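Local coordinates for tripartite motif-containing protein 65 (PDB 7JL4), which acts as an E3 ubiquitin ligase in innate immunity, autophagy and inflammation, this chain being its PRY-SPRY (B30.2) domain, at residues R20-D25 against Q66-G71; L59-C64 against D103-G108; D81-L86 against E182-T187; V88-L93 against Q172-V177. All blocks are in the same frame, centred on the assembly; numbering follows the deposited sequence.

Interaction 1 of 4, residues R20-D25 against Q66-G71; sequences RNLTFD and QSFQAG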
loop_
_atom_site.group_PDB
_atom_site.type_symbol
_atom_site.label_atom_id
_atom_site.label_comp_id
_atom_site.label_asym_id
_atom_site.label_seq_id
_atom_site.Cartn_x
_atom_site.Cartn_y
_atom_site.Cartn_z
ATOM N N ARG A 20 -8.976 -0.021 -10.149
ATOM C CA ARG A 20 -7.762 -0.211 -10.949
ATOM C C ARG A 20 -7.057 -1.508 -10.566
ATOM O O ARG A 20 -6.820 -1.752 -9.380
ATOM C CB ARG A 20 -6.776 0.961 -10.774
ATOM C CG ARG A 20 -7.358 2.361 -10.964
ATOM C CD ARG A 20 -7.742 2.695 -12.445
ATOM N NE ARG A 20 -8.494 3.951 -12.468
ATOM C CZ ARG A 20 -9.709 4.132 -12.979
ATOM N NH1 ARG A 20 -10.334 3.155 -13.629
ATOM N NH2 ARG A 20 -10.279 5.323 -12.885
ATOM N N ASN A 21 -6.677 -2.323 -11.567
ATOM C CA ASN A 21 -5.961 -3.581 -11.313
ATOM C C ASN A 21 -4.444 -3.320 -11.301
ATOM O O ASN A 21 -3.843 -3.030 -12.337
ATOM C CB ASN A 21 -6.344 -4.650 -12.349
ATOM C CG ASN A 21 -7.811 -5.110 -12.227
ATOM O OD1 ASN A 21 -8.429 -4.993 -11.168
ATOM N ND2 ASN A 21 -8.377 -5.622 -13.331
ATOM N N LEU A 22 -3.821 -3.435 -10.131
ATOM C CA LEU A 22 -2.414 -3.101 -9.939
ATOM C C LEU A 22 -1.528 -4.338 -10.044
ATOM O O LEU A 22 -1.970 -5.469 -9.806
ATOM C CB LEU A 22 -2.194 -2.453 -8.562
ATOM C CG LEU A 22 -2.997 -1.200 -8.210
ATOM C CD1 LEU A 22 -2.574 -0.739 -6.814
ATOM C CD2 LEU A 22 -2.866 -0.104 -9.266
ATOM N N THR A 23 -0.255 -4.108 -10.395
ATOM C CA THR A 23 0.769 -5.156 -10.370
ATOM C C THR A 23 2.042 -4.601 -9.741
ATOM O O THR A 23 2.327 -3.407 -9.849
ATOM C CB THR A 23 1.089 -5.705 -11.768
ATOM O OG1 THR A 23 1.457 -4.630 -12.636
ATOM C CG2 THR A 23 -0.107 -6.429 -12.366
ATOM N N PHE A 24 2.806 -5.470 -9.081
ATOM C CA PHE A 24 4.074 -5.038 -8.494
ATOM C C PHE A 24 5.135 -4.831 -9.575
ATOM O O PHE A 24 5.075 -5.410 -10.664
ATOM C CB PHE A 24 4.555 -6.055 -7.452
ATOM C CG PHE A 24 3.665 -6.133 -6.248
ATOM C CD1 PHE A 24 3.565 -5.055 -5.374
ATOM C CD2 PHE A 24 2.917 -7.274 -5.991
ATOM C CE1 PHE A 24 2.735 -5.128 -4.237
ATOM C CE2 PHE A 24 2.106 -7.366 -4.856
ATOM C CZ PHE A 24 2.001 -6.283 -3.984
ATOM N N ASP A 25 6.090 -3.944 -9.279
ATOM C CA ASP A 25 7.229 -3.682 -10.144
ATOM C C ASP A 25 8.391 -4.521 -9.645
ATOM O O ASP A 25 8.945 -4.212 -8.579
ATOM C CB ASP A 25 7.578 -2.188 -10.111
ATOM C CG ASP A 25 8.892 -1.853 -10.799
ATOM O OD1 ASP A 25 9.536 -2.741 -11.403
ATOM O OD2 ASP A 25 9.305 -0.667 -10.704
ATOM N N GLN A 66 2.087 0.906 -11.737
ATOM C CA GLN A 66 1.124 1.920 -12.160
ATOM C C GLN A 66 1.351 3.212 -11.385
ATOM O O GLN A 66 1.730 3.175 -10.210
ATOM C CB GLN A 66 -0.319 1.445 -11.923
ATOM C CG GLN A 66 -0.708 0.242 -12.802
ATOM C CD GLN A 66 -0.152 -1.085 -12.286
ATOM O OE1 GLN A 66 0.055 -1.275 -11.073
ATOM N NE2 GLN A 66 0.099 -1.998 -13.195
ATOM N N SER A 67 1.087 4.354 -12.033
ATOM C CA SER A 67 1.125 5.667 -11.378
ATOM C C SER A 67 -0.139 6.454 -11.719
ATOM O O SER A 67 -0.775 6.217 -12.762
ATOM C CB SER A 67 2.344 6.464 -11.840
ATOM O OG SER A 67 3.529 5.811 -11.429
ATOM N N PHE A 68 -0.477 7.458 -10.889
ATOM C CA PHE A 68 -1.752 8.175 -11.062
ATOM C C PHE A 68 -1.569 9.687 -10.989
ATOM O O PHE A 68 -0.830 10.177 -10.135
ATOM C CB PHE A 68 -2.759 7.668 -9.999
ATOM C CG PHE A 68 -2.957 6.170 -10.056
ATOM C CD1 PHE A 68 -3.824 5.606 -10.990
ATOM C CD2 PHE A 68 -2.209 5.316 -9.238
ATOM C CE1 PHE A 68 -3.985 4.225 -11.097
ATOM C CE2 PHE A 68 -2.364 3.929 -9.331
ATOM C CZ PHE A 68 -3.250 3.379 -10.274
ATOM N N GLN A 69 -2.226 10.456 -11.880
ATOM C CA GLN A 69 -1.936 11.895 -11.804
ATOM C C GLN A 69 -3.137 12.843 -11.816
ATOM O O GLN A 69 -3.077 13.957 -11.290
ATOM C CB GLN A 69 -0.982 12.297 -12.915
ATOM C CG GLN A 69 -0.575 13.776 -12.915
ATOM C CD GLN A 69 0.092 14.173 -14.216
ATOM O OE1 GLN A 69 -0.374 15.060 -14.944
ATOM N NE2 GLN A 69 1.146 13.482 -14.545
ATOM N N ALA A 70 -4.225 12.452 -12.422
ATOM C CA ALA A 70 -5.458 13.188 -12.245
ATOM C C ALA A 70 -6.510 12.120 -12.075
ATOM O O ALA A 70 -6.170 10.939 -11.965
ATOM C CB ALA A 70 -5.701 14.118 -13.447
ATOM N N GLY A 71 -7.780 12.513 -12.095
ATOM C CA GLY A 71 -8.841 11.530 -12.084
ATOM C C GLY A 71 -9.119 10.983 -10.693
ATOM O O GLY A 71 -8.890 11.641 -9.680
#

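Interaction 2 of 4, residues L59-C64 against D103-G108; sequences LWQVQC and DNIGRG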
loop_
_atom_site.group_PDB
_atom_site.type_symbol
_atom_site.label_atom_id
_atom_site.label_comp_id
_atom_site.label_asym_id
_atom_site.label_seq_id
_atom_site.Cartn_x
_atom_site.Cartn_y
_atom_site.Cartn_z
ATOM N N LEU A 59 15.207 -0.821 1.836
ATOM C CA LEU A 59 14.074 -0.930 2.726
ATOM C C LEU A 59 13.271 -2.177 2.382
ATOM O O LEU A 59 13.420 -2.761 1.316
ATOM C CB LEU A 59 13.202 0.310 2.581
ATOM C CG LEU A 59 14.070 1.551 2.855
ATOM C CD1 LEU A 59 13.390 2.809 2.329
ATOM C CD2 LEU A 59 14.389 1.688 4.317
ATOM N N TRP A 60 12.400 -2.584 3.294
ATOM C CA TRP A 60 11.573 -3.771 3.057
ATOM C C TRP A 60 10.321 -3.359 2.282
ATOM O O TRP A 60 9.193 -3.454 2.773
ATOM C CB TRP A 60 11.221 -4.440 4.382
ATOM C CG TRP A 60 12.418 -4.961 5.095
ATOM C CD1 TRP A 60 13.617 -5.267 4.539
ATOM C CD2 TRP A 60 12.538 -5.240 6.501
ATOM N NE1 TRP A 60 14.487 -5.721 5.508
ATOM C CE2 TRP A 60 13.851 -5.703 6.721
ATOM C CE3 TRP A 60 11.668 -5.134 7.593
ATOM C CZ2 TRP A 60 14.314 -6.080 7.991
ATOM C CZ3 TRP A 60 12.137 -5.491 8.858
ATOM C CH2 TRP A 60 13.444 -5.964 9.039
ATOM N N GLN A 61 10.536 -2.920 1.028
ATOM C CA GLN A 61 9.481 -2.265 0.254
ATOM C C GLN A 61 9.463 -2.726 -1.202
ATOM O O GLN A 61 10.426 -3.295 -1.735
ATOM C CB GLN A 61 9.608 -0.723 0.296
ATOM C CG GLN A 61 9.368 -0.160 1.709
ATOM C CD GLN A 61 9.667 1.323 1.860
ATOM O OE1 GLN A 61 9.822 2.074 0.885
ATOM N NE2 GLN A 61 9.774 1.747 3.088
ATOM N N VAL A 62 8.323 -2.468 -1.840
ATOM C CA VAL A 62 8.143 -2.730 -3.264
ATOM C C VAL A 62 7.060 -1.772 -3.729
ATOM O O VAL A 62 6.140 -1.456 -2.969
ATOM C CB VAL A 62 7.747 -4.203 -3.514
ATOM C CG1 VAL A 62 6.488 -4.536 -2.723
ATOM C CG2 VAL A 62 7.540 -4.468 -5.035
ATOM N N GLN A 63 7.170 -1.294 -4.975
ATOM C CA GLN A 63 6.167 -0.397 -5.538
ATOM C C GLN A 63 5.448 -1.079 -6.704
ATOM O O GLN A 63 5.818 -2.173 -7.144
ATOM C CB GLN A 63 6.792 0.924 -6.007
ATOM C CG GLN A 63 7.692 0.765 -7.235
ATOM C CD GLN A 63 8.372 2.062 -7.675
ATOM O OE1 GLN A 63 8.286 3.086 -7.000
ATOM N NE2 GLN A 63 9.034 2.020 -8.832
ATOM N N CYS A 64 4.390 -0.437 -7.188
ATOM C CA CYS A 64 3.618 -1.000 -8.289
ATOM C C CYS A 64 4.088 -0.415 -9.608
ATOM O O CYS A 64 4.792 0.595 -9.666
ATOM C CB CYS A 64 2.124 -0.737 -8.101
ATOM S SG CYS A 64 1.368 -1.724 -6.792
ATOM N N ASP A 103 11.236 1.109 7.009
ATOM C CA ASP A 103 10.025 1.589 6.339
ATOM C C ASP A 103 10.153 3.100 6.259
ATOM O O ASP A 103 10.344 3.755 7.292
ATOM C CB ASP A 103 8.794 1.174 7.171
ATOM C CG ASP A 103 7.447 1.601 6.576
ATOM O OD1 ASP A 103 7.365 2.146 5.445
ATOM O OD2 ASP A 103 6.435 1.364 7.285
ATOM N N ASN A 104 10.109 3.667 5.052
ATOM C CA ASN A 104 10.136 5.122 4.951
ATOM C C ASN A 104 8.850 5.693 4.358
ATOM O O ASN A 104 8.819 6.882 4.006
ATOM C CB ASN A 104 11.377 5.591 4.170
ATOM C CG ASN A 104 11.271 5.324 2.672
ATOM O OD1 ASN A 104 10.299 4.719 2.197
ATOM N ND2 ASN A 104 12.259 5.806 1.914
ATOM N N ILE A 105 7.785 4.891 4.266
ATOM C CA ILE A 105 6.538 5.342 3.653
ATOM C C ILE A 105 5.829 6.298 4.610
ATOM O O ILE A 105 5.480 5.926 5.736
ATOM C CB ILE A 105 5.638 4.151 3.285
ATOM C CG1 ILE A 105 6.354 3.210 2.313
ATOM C CG2 ILE A 105 4.320 4.652 2.637
ATOM C CD1 ILE A 105 5.677 1.841 2.154
ATOM N N GLY A 106 5.582 7.528 4.153
ATOM C CA GLY A 106 5.028 8.547 5.032
ATOM C C GLY A 106 6.018 9.152 5.996
ATOM O O GLY A 106 5.619 9.917 6.893
ATOM N N ARG A 107 7.299 8.845 5.856
ATOM C CA ARG A 107 8.292 9.440 6.730
ATOM C C ARG A 107 8.896 10.724 6.172
ATOM O O ARG A 107 9.903 11.210 6.709
ATOM C CB ARG A 107 9.411 8.456 7.028
ATOM C CG ARG A 107 9.142 7.503 8.206
ATOM C CD ARG A 107 8.044 6.501 7.902
ATOM N NE ARG A 107 7.943 5.500 8.965
ATOM C CZ ARG A 107 7.038 4.533 9.041
ATOM N NH1 ARG A 107 7.119 3.671 10.060
ATOM N NH2 ARG A 107 6.163 4.332 8.049
ATOM N N GLY A 108 8.337 11.256 5.093
ATOM C CA GLY A 108 8.768 12.510 4.525
ATOM C C GLY A 108 7.620 13.144 3.756
ATOM O O GLY A 108 6.505 12.627 3.723
#

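Interaction 3 of 4, residues D81-L86 against E182-T187; sequences DHSVTL and EGRTLT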
loop_
_atom_site.group_PDB
_atom_site.type_symbol
_atom_site.label_atom_id
_atom_site.label_comp_id
_atom_site.label_asym_id
_atom_site.label_seq_id
_atom_site.Cartn_x
_atom_site.Cartn_y
_atom_site.Cartn_z
ATOM N N ASP A 81 -1.457 -10.701 7.280
ATOM C CA ASP A 81 -1.212 -10.478 8.706
ATOM C C ASP A 81 -0.962 -8.989 8.895
ATOM O O ASP A 81 -0.856 -8.237 7.922
ATOM C CB ASP A 81 -0.010 -11.285 9.188
ATOM C CG ASP A 81 0.027 -11.470 10.709
ATOM O OD1 ASP A 81 -0.893 -11.010 11.432
ATOM O OD2 ASP A 81 0.993 -12.112 11.162
ATOM N N HIS A 82 -0.848 -8.571 10.162
ATOM C CA HIS A 82 -0.445 -7.204 10.462
ATOM C C HIS A 82 1.044 -7.024 10.172
ATOM O O HIS A 82 1.763 -7.974 9.853
ATOM C CB HIS A 82 -0.736 -6.860 11.922
ATOM C CG HIS A 82 -0.036 -7.766 12.890
ATOM N ND1 HIS A 82 1.329 -7.731 13.076
ATOM C CD2 HIS A 82 -0.499 -8.764 13.674
ATOM C CE1 HIS A 82 1.673 -8.654 13.959
ATOM N NE2 HIS A 82 0.583 -9.292 14.339
ATOM N N SER A 83 1.512 -5.789 10.384
ATOM C CA SER A 83 2.888 -5.359 10.113
ATOM C C SER A 83 3.132 -5.253 8.606
ATOM O O SER A 83 4.063 -5.839 8.051
ATOM C CB SER A 83 3.909 -6.263 10.788
ATOM O OG SER A 83 3.594 -6.380 12.176
ATOM N N VAL A 84 2.250 -4.510 7.944
ATOM C CA VAL A 84 2.432 -4.073 6.570
ATOM C C VAL A 84 2.086 -2.593 6.507
ATOM O O VAL A 84 1.350 -2.070 7.352
ATOM C CB VAL A 84 1.559 -4.893 5.582
ATOM C CG1 VAL A 84 1.904 -6.384 5.683
ATOM C CG2 VAL A 84 0.085 -4.689 5.868
ATOM N N THR A 85 2.613 -1.908 5.481
ATOM C CA THR A 85 2.288 -0.505 5.243
ATOM C C THR A 85 1.831 -0.360 3.802
ATOM O O THR A 85 2.464 -0.910 2.896
ATOM C CB THR A 85 3.474 0.441 5.481
ATOM O OG1 THR A 85 3.950 0.305 6.820
ATOM C CG2 THR A 85 3.060 1.929 5.243
ATOM N N LEU A 86 0.735 0.363 3.603
ATOM C CA LEU A 86 0.165 0.621 2.282
ATOM C C LEU A 86 0.211 2.119 2.038
ATOM O O LEU A 86 -0.272 2.893 2.871
ATOM C CB LEU A 86 -1.300 0.155 2.215
ATOM C CG LEU A 86 -1.748 -1.310 2.283
ATOM C CD1 LEU A 86 -1.385 -1.960 3.598
ATOM C CD2 LEU A 86 -3.257 -1.276 2.183
ATOM N N GLU A 182 9.045 -9.406 7.635
ATOM C CA GLU A 182 9.350 -10.761 7.177
ATOM C C GLU A 182 8.174 -11.692 7.458
ATOM O O GLU A 182 7.571 -11.641 8.536
ATOM C CB GLU A 182 10.609 -11.301 7.873
ATOM C CG GLU A 182 10.922 -12.765 7.586
ATOM C CD GLU A 182 12.086 -13.299 8.420
ATOM O OE1 GLU A 182 11.982 -14.424 8.958
ATOM O OE2 GLU A 182 13.106 -12.585 8.538
ATOM N N GLY A 183 7.860 -12.563 6.487
ATOM C CA GLY A 183 6.781 -13.527 6.614
ATOM C C GLY A 183 5.432 -13.061 6.078
ATOM O O GLY A 183 4.500 -13.878 5.981
ATOM N N ARG A 184 5.293 -11.787 5.737
ATOM C CA ARG A 184 4.002 -11.261 5.329
ATOM C C ARG A 184 3.830 -11.419 3.827
ATOM O O ARG A 184 4.802 -11.369 3.071
ATOM C CB ARG A 184 3.851 -9.787 5.715
ATOM C CG ARG A 184 3.311 -9.573 7.129
ATOM C CD ARG A 184 4.290 -10.110 8.190
ATOM N NE ARG A 184 3.807 -9.840 9.543
ATOM C CZ ARG A 184 4.314 -10.355 10.661
ATOM N NH1 ARG A 184 5.329 -11.214 10.637
ATOM N NH2 ARG A 184 3.770 -10.020 11.821
ATOM N N THR A 185 2.580 -11.615 3.411
ATOM C CA THR A 185 2.183 -11.616 2.007
ATOM C C THR A 185 1.199 -10.477 1.774
ATOM O O THR A 185 0.319 -10.242 2.605
ATOM C CB THR A 185 1.538 -12.955 1.617
ATOM O OG1 THR A 185 2.503 -14.003 1.709
ATOM C CG2 THR A 185 0.984 -12.931 0.185
ATOM N N LEU A 186 1.357 -9.751 0.656
ATOM C CA LEU A 186 0.345 -8.808 0.181
ATOM C C LEU A 186 -0.133 -9.244 -1.197
ATOM O O LEU A 186 0.684 -9.609 -2.049
ATOM C CB LEU A 186 0.870 -7.374 0.078
ATOM C CG LEU A 186 1.203 -6.606 1.364
ATOM C CD1 LEU A 186 1.768 -5.215 1.061
ATOM C CD2 LEU A 186 -0.046 -6.467 2.201
ATOM N N THR A 187 -1.454 -9.192 -1.413
ATOM C CA THR A 187 -2.078 -9.552 -2.688
ATOM C C THR A 187 -2.861 -8.355 -3.224
ATOM O O THR A 187 -3.760 -7.847 -2.542
ATOM C CB THR A 187 -3.009 -10.753 -2.498
ATOM O OG1 THR A 187 -2.295 -11.815 -1.834
ATOM C CG2 THR A 187 -3.519 -11.236 -3.848
#

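Interaction 4 of 4, residues V88-L93 against Q172-V177; sequences VSYPQL and QPLTPV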
loop_
_atom_site.group_PDB
_atom_site.type_symbol
_atom_site.label_atom_id
_atom_site.label_comp_id
_atom_site.label_asym_id
_atom_site.label_seq_id
_atom_site.Cartn_x
_atom_site.Cartn_y
_atom_site.Cartn_z
ATOM N N VAL A 88 1.273 5.623 -1.008
ATOM C CA VAL A 88 1.618 6.158 -2.323
ATOM C C VAL A 88 2.769 7.140 -2.150
ATOM O O VAL A 88 2.942 7.733 -1.077
ATOM C CB VAL A 88 0.414 6.849 -2.989
ATOM C CG1 VAL A 88 -0.658 5.806 -3.330
ATOM C CG2 VAL A 88 -0.138 7.928 -2.092
ATOM N N SER A 89 3.564 7.318 -3.210
ATOM C CA SER A 89 4.707 8.224 -3.154
ATOM C C SER A 89 4.906 8.931 -4.484
ATOM O O SER A 89 4.543 8.415 -5.543
ATOM C CB SER A 89 6.020 7.493 -2.840
ATOM O OG SER A 89 6.369 6.625 -3.921
ATOM N N TYR A 90 5.556 10.098 -4.407
ATOM C CA TYR A 90 6.116 10.751 -5.567
ATOM C C TYR A 90 7.315 9.940 -6.041
ATOM O O TYR A 90 7.815 9.083 -5.305
ATOM C CB TYR A 90 6.551 12.170 -5.212
ATOM C CG TYR A 90 5.421 13.127 -4.915
ATOM C CD1 TYR A 90 4.157 12.977 -5.511
ATOM C CD2 TYR A 90 5.625 14.200 -4.051
ATOM C CE1 TYR A 90 3.112 13.896 -5.244
ATOM C CE2 TYR A 90 4.616 15.119 -3.786
ATOM C CZ TYR A 90 3.366 14.962 -4.357
ATOM O OH TYR A 90 2.414 15.911 -4.044
ATOM N N PRO A 91 7.811 10.200 -7.254
ATOM C CA PRO A 91 8.968 9.441 -7.762
ATOM C C PRO A 91 10.250 9.560 -6.936
ATOM O O PRO A 91 11.148 8.730 -7.113
ATOM C CB PRO A 91 9.179 10.028 -9.168
ATOM C CG PRO A 91 7.829 10.567 -9.568
ATOM C CD PRO A 91 7.218 11.075 -8.297
ATOM N N GLN A 92 10.400 10.560 -6.069
ATOM C CA GLN A 92 11.687 10.765 -5.408
ATOM C C GLN A 92 11.880 9.920 -4.152
ATOM O O GLN A 92 12.895 10.090 -3.467
ATOM C CB GLN A 92 11.888 12.237 -5.052
ATOM N N LEU A 93 10.958 9.023 -3.833
ATOM C CA LEU A 93 11.058 8.277 -2.586
ATOM C C LEU A 93 12.381 7.519 -2.537
ATOM O O LEU A 93 12.688 6.767 -3.470
ATOM C CB LEU A 93 9.888 7.308 -2.431
ATOM C CG LEU A 93 9.854 6.507 -1.130
ATOM C CD1 LEU A 93 9.581 7.426 0.067
ATOM C CD2 LEU A 93 8.803 5.399 -1.189
ATOM N N GLN A 172 2.898 15.710 -8.456
ATOM C CA GLN A 172 3.613 14.739 -9.267
ATOM C C GLN A 172 2.746 13.495 -9.300
ATOM O O GLN A 172 1.863 13.336 -8.450
ATOM C CB GLN A 172 4.987 14.389 -8.677
ATOM C CG GLN A 172 6.087 15.312 -9.124
ATOM C CD GLN A 172 7.410 15.017 -8.473
ATOM O OE1 GLN A 172 7.595 15.204 -7.268
ATOM N NE2 GLN A 172 8.338 14.495 -9.266
ATOM N N PRO A 173 2.971 12.595 -10.268
ATOM C CA PRO A 173 2.281 11.295 -10.253
ATOM C C PRO A 173 2.588 10.501 -8.995
ATOM O O PRO A 173 3.697 10.558 -8.460
ATOM C CB PRO A 173 2.842 10.580 -11.492
ATOM C CG PRO A 173 3.267 11.709 -12.420
ATOM C CD PRO A 173 3.824 12.762 -11.462
ATOM N N LEU A 174 1.589 9.750 -8.528
ATOM C CA LEU A 174 1.697 8.936 -7.315
ATOM C C LEU A 174 1.772 7.463 -7.685
ATOM O O LEU A 174 0.949 6.968 -8.478
ATOM C CB LEU A 174 0.501 9.142 -6.389
ATOM C CG LEU A 174 0.393 10.520 -5.784
ATOM C CD1 LEU A 174 -1.020 10.709 -5.316
ATOM C CD2 LEU A 174 1.363 10.614 -4.588
ATOM N N THR A 175 2.746 6.768 -7.113
ATOM C CA THR A 175 2.912 5.330 -7.326
ATOM C C THR A 175 2.603 4.585 -6.039
ATOM O O THR A 175 3.167 4.940 -4.995
ATOM C CB THR A 175 4.360 5.032 -7.766
ATOM O OG1 THR A 175 4.659 5.753 -8.975
ATOM C CG2 THR A 175 4.522 3.553 -8.055
ATOM N N PRO A 176 1.718 3.580 -6.043
ATOM C CA PRO A 176 1.510 2.778 -4.833
ATOM C C PRO A 176 2.814 2.134 -4.374
ATOM O O PRO A 176 3.614 1.658 -5.192
ATOM C CB PRO A 176 0.506 1.707 -5.281
ATOM C CG PRO A 176 -0.198 2.299 -6.499
ATOM C CD PRO A 176 0.872 3.133 -7.177
ATOM N N VAL A 177 3.008 2.082 -3.048
ATOM C CA VAL A 177 4.238 1.546 -2.479
ATOM C C VAL A 177 3.890 0.906 -1.134
ATOM O O VAL A 177 2.969 1.345 -0.446
ATOM C CB VAL A 177 5.315 2.651 -2.361
ATOM C CG1 VAL A 177 4.827 3.802 -1.463
ATOM C CG2 VAL A 177 6.642 2.064 -1.866
#

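Interaction 1 of 4, residues R20-D25 against Q66-G71
Gln-66 lays the flat end of its side chain beside the backbone at Leu-22 and Thr-23 and grips the threonine twice. Its OE1 accepts from Thr-23 N at 2.9 Å, the donor tilted 27° from the carbonyl plane. Its NE2 gives a nearly straight bond to Thr-23 OG1 (3.0 Å), with the hydroxyl oxygen almost in the amide plane. Bonds at both ends of one amide fix its rotation, and glutamine suits the place because it carries an acceptor and a donor side by side. A bend at chi2 (78°) turns the amide toward the threonine. Thr-23 answers with OG1 set between its own backbone N and carbonyl carbon (chi1 55°), which brings hydroxyl and N-H to the same amide. In the B30.2 fold this joins the loop between helix 10-15 and strand 33-36 to the connection that carries the chain from strand 61-63 in one sheet to strand 72-79 in the other. Deeper in, the apolar residues meet: Leu-22 CD2 comes in at the edge of the Phe-68 ring, 3.6 Å from CZ, while the ring also packs on Trp-75 and Pro-176. Arg-20 adds its aliphatic part, with CG 3.9 Å from Phe-68 CE1 in an oblique approach. Its polar end runs on past the ring, where NE is hydrogen-bonded to His-73 ND1.

Interaction 2 of 4, residues L59-C64 against D103-G108
Leu-59 and Gln-61 both turn their side chains toward the loop 103-108 and meet Asn-104 there. Leu-59 CD1 presses on the carboxamide of Asn-104, 3.2 Å from ND2, the two side chains crossing at about a right angle. Gln-61, extended beyond CG, brings its amide up to that of Asn-104 with the two planes 49° apart. The same glutamine slides past Ile-105 in the opposite direction, its CD 3.8 Å from Ile-105 CG1, so a polar end and an apolar branch share the interface. Asn-104 reaches this position with CG between its backbone N and carbonyl carbon (chi1 73°), and its ND2 is held by the carbonyl of Pro-94. Behind this first layer, Asp-103 shapes the loop. Its OD1 takes the N-H of Ile-105 at 3.0 Å, from above the carboxylate plane, while OD2 accepts from the hydroxyl of Thr-85 and forms a salt bridge with Arg-107 NH2 (3.1 Å). That NH2 also donates to Ile-105 O at 2.9 Å, close to the guanidinium plane, and Arg-107 makes a cation-pi contact with Trp-124. Gly-106 fits its place because its phi is positive. The result is an Asx turn at Asp-103 overlapping a type II beta turn from Asn-104 to Arg-107, in a SPRY-domain loop packed beside the outermost strand 61-63.

Interaction 3 of 4, residues D81-L86 against E182-T187
Arg-184 reaches across to the turn that precedes strand 84-89, and the one clear hydrogen bond between the segments is its own. NE donates to His-82 O at 2.8 Å, almost straight (174°), with the oxygen close to the guanidinium plane. On its own side NH1 donates to Glu-182 O at 3.1 Å, so two backbone carbonyls, one from each segment, hold the flat group. The bend of the arginine chain at chi2 (64°) lets it turn back toward the Glu-182 carbonyl while still reaching His-82. A G1 beta bulge at Ser-83 and Val-84, opposite Val-116, starts the strand.

The charged contact is of another kind. The carboxylate of Asp-81 lies nearly parallel to the guanidinium, with OD2 over one face and 3.5 Å from Arg-184 NH2. None of the guanidinium hydrogens is aimed at this oxygen, so the pair is a salt bridge without a hydrogen bond. NH2 also lies 3.3 Å from His-82 CE1, and the imidazole is tied by ND1 to Ser-83 OG.

Apolar packing continues along the strands. Val-84 CG1 touches Arg-184 CG at 3.8 Å and Leu-186 CD2 at 4.0 Å, a valine and a leucine packed between the two sheets beside Ala-79. A methionine in place of Arg-184 would probably leave the carbonyl of His-82 and the charge of Asp-81 without this mate. A straight bond to one carbonyl and a more bent one to another thus appear to fix the guanidinium's orientation, while the carboxylate lying over one face is likely to offset part of its charge.

Interaction 4 of 4, residues V88-L93 against Q172-V177
Val-88 with Pro-176 and Ser-89 with Thr-175 form successive antiparallel pairs, the first non-hydrogen-bonded and the second closed by Ser-89 N to Thr-175 O (3.0 Å) and Thr-175 N to Ser-89 O (2.9 Å). Pro-176 suits its pair, which needs no N-H toward Val-88.

Where the strands end, Tyr-90 carries the contact. Its ring crosses Gln-172 obliquely, CD1 being 3.6 Å from Gln-172 CB, and Leu-174 CD2 approaches the same CD1 at 3.8 Å. With CG anti to the carbonyl carbon (chi1 -69°), the ring is brought over to Gln-172 and Leu-174, and its OH meets the backbone N of Asn-171. The carbonyl of Pro-173, buried without a partner, lies at the ring's edge. A serine in place of Tyr-90 would probably open a gap beside Leu-174 and Gln-172 and deprive Asn-171 N of its acceptor. Pro-91 extends the cover, its CD 3.7 Å from Gln-172 NE2.

Aliphatic side chains add further contacts. Val-88 CG2 meets Leu-174 CD2 at 4.0 Å, while Leu-93 and Val-177 reach toward each other tip to tip, CD2 to CG2 at 4.0 Å. Leu-93 is the last residue of a type I beta turn that begins at Tyr-90.

Within the sheet, strand 111-116 flanks 84-89, and Trp-112 stands edge-to-face to Tyr-90; strand 61-63 flanks 175-180. Val-88 and Leu-174 pack against Met-142 and Leu-144 of strand 139-145, which belongs to the other sheet of the sandwich.

In the fold
From the N terminus, interaction 1 closes first, tying the loop after helix 10-15 to the connection before strand 72-79. Interaction 2 opens inside the span 20-71 that interaction 1 closes, and itself closes beyond it, so the two cross; they touch where Asp-25 N meets Gln-63 O. Interaction 3 opens within interaction 2 and closes near the C terminus, crossing it and linking strand 84-89 of the six-stranded sheet to strand 185-188 of the seven-stranded one. Interaction 4 is nested inside interaction 3, also crosses interaction 2, and pairs strands 84-89 and 175-180. Interaction 1 precedes both in series, yet Phe-68 N meets Leu-174 O, and the centres of interactions 1 and 4 lie about 10 Å apart.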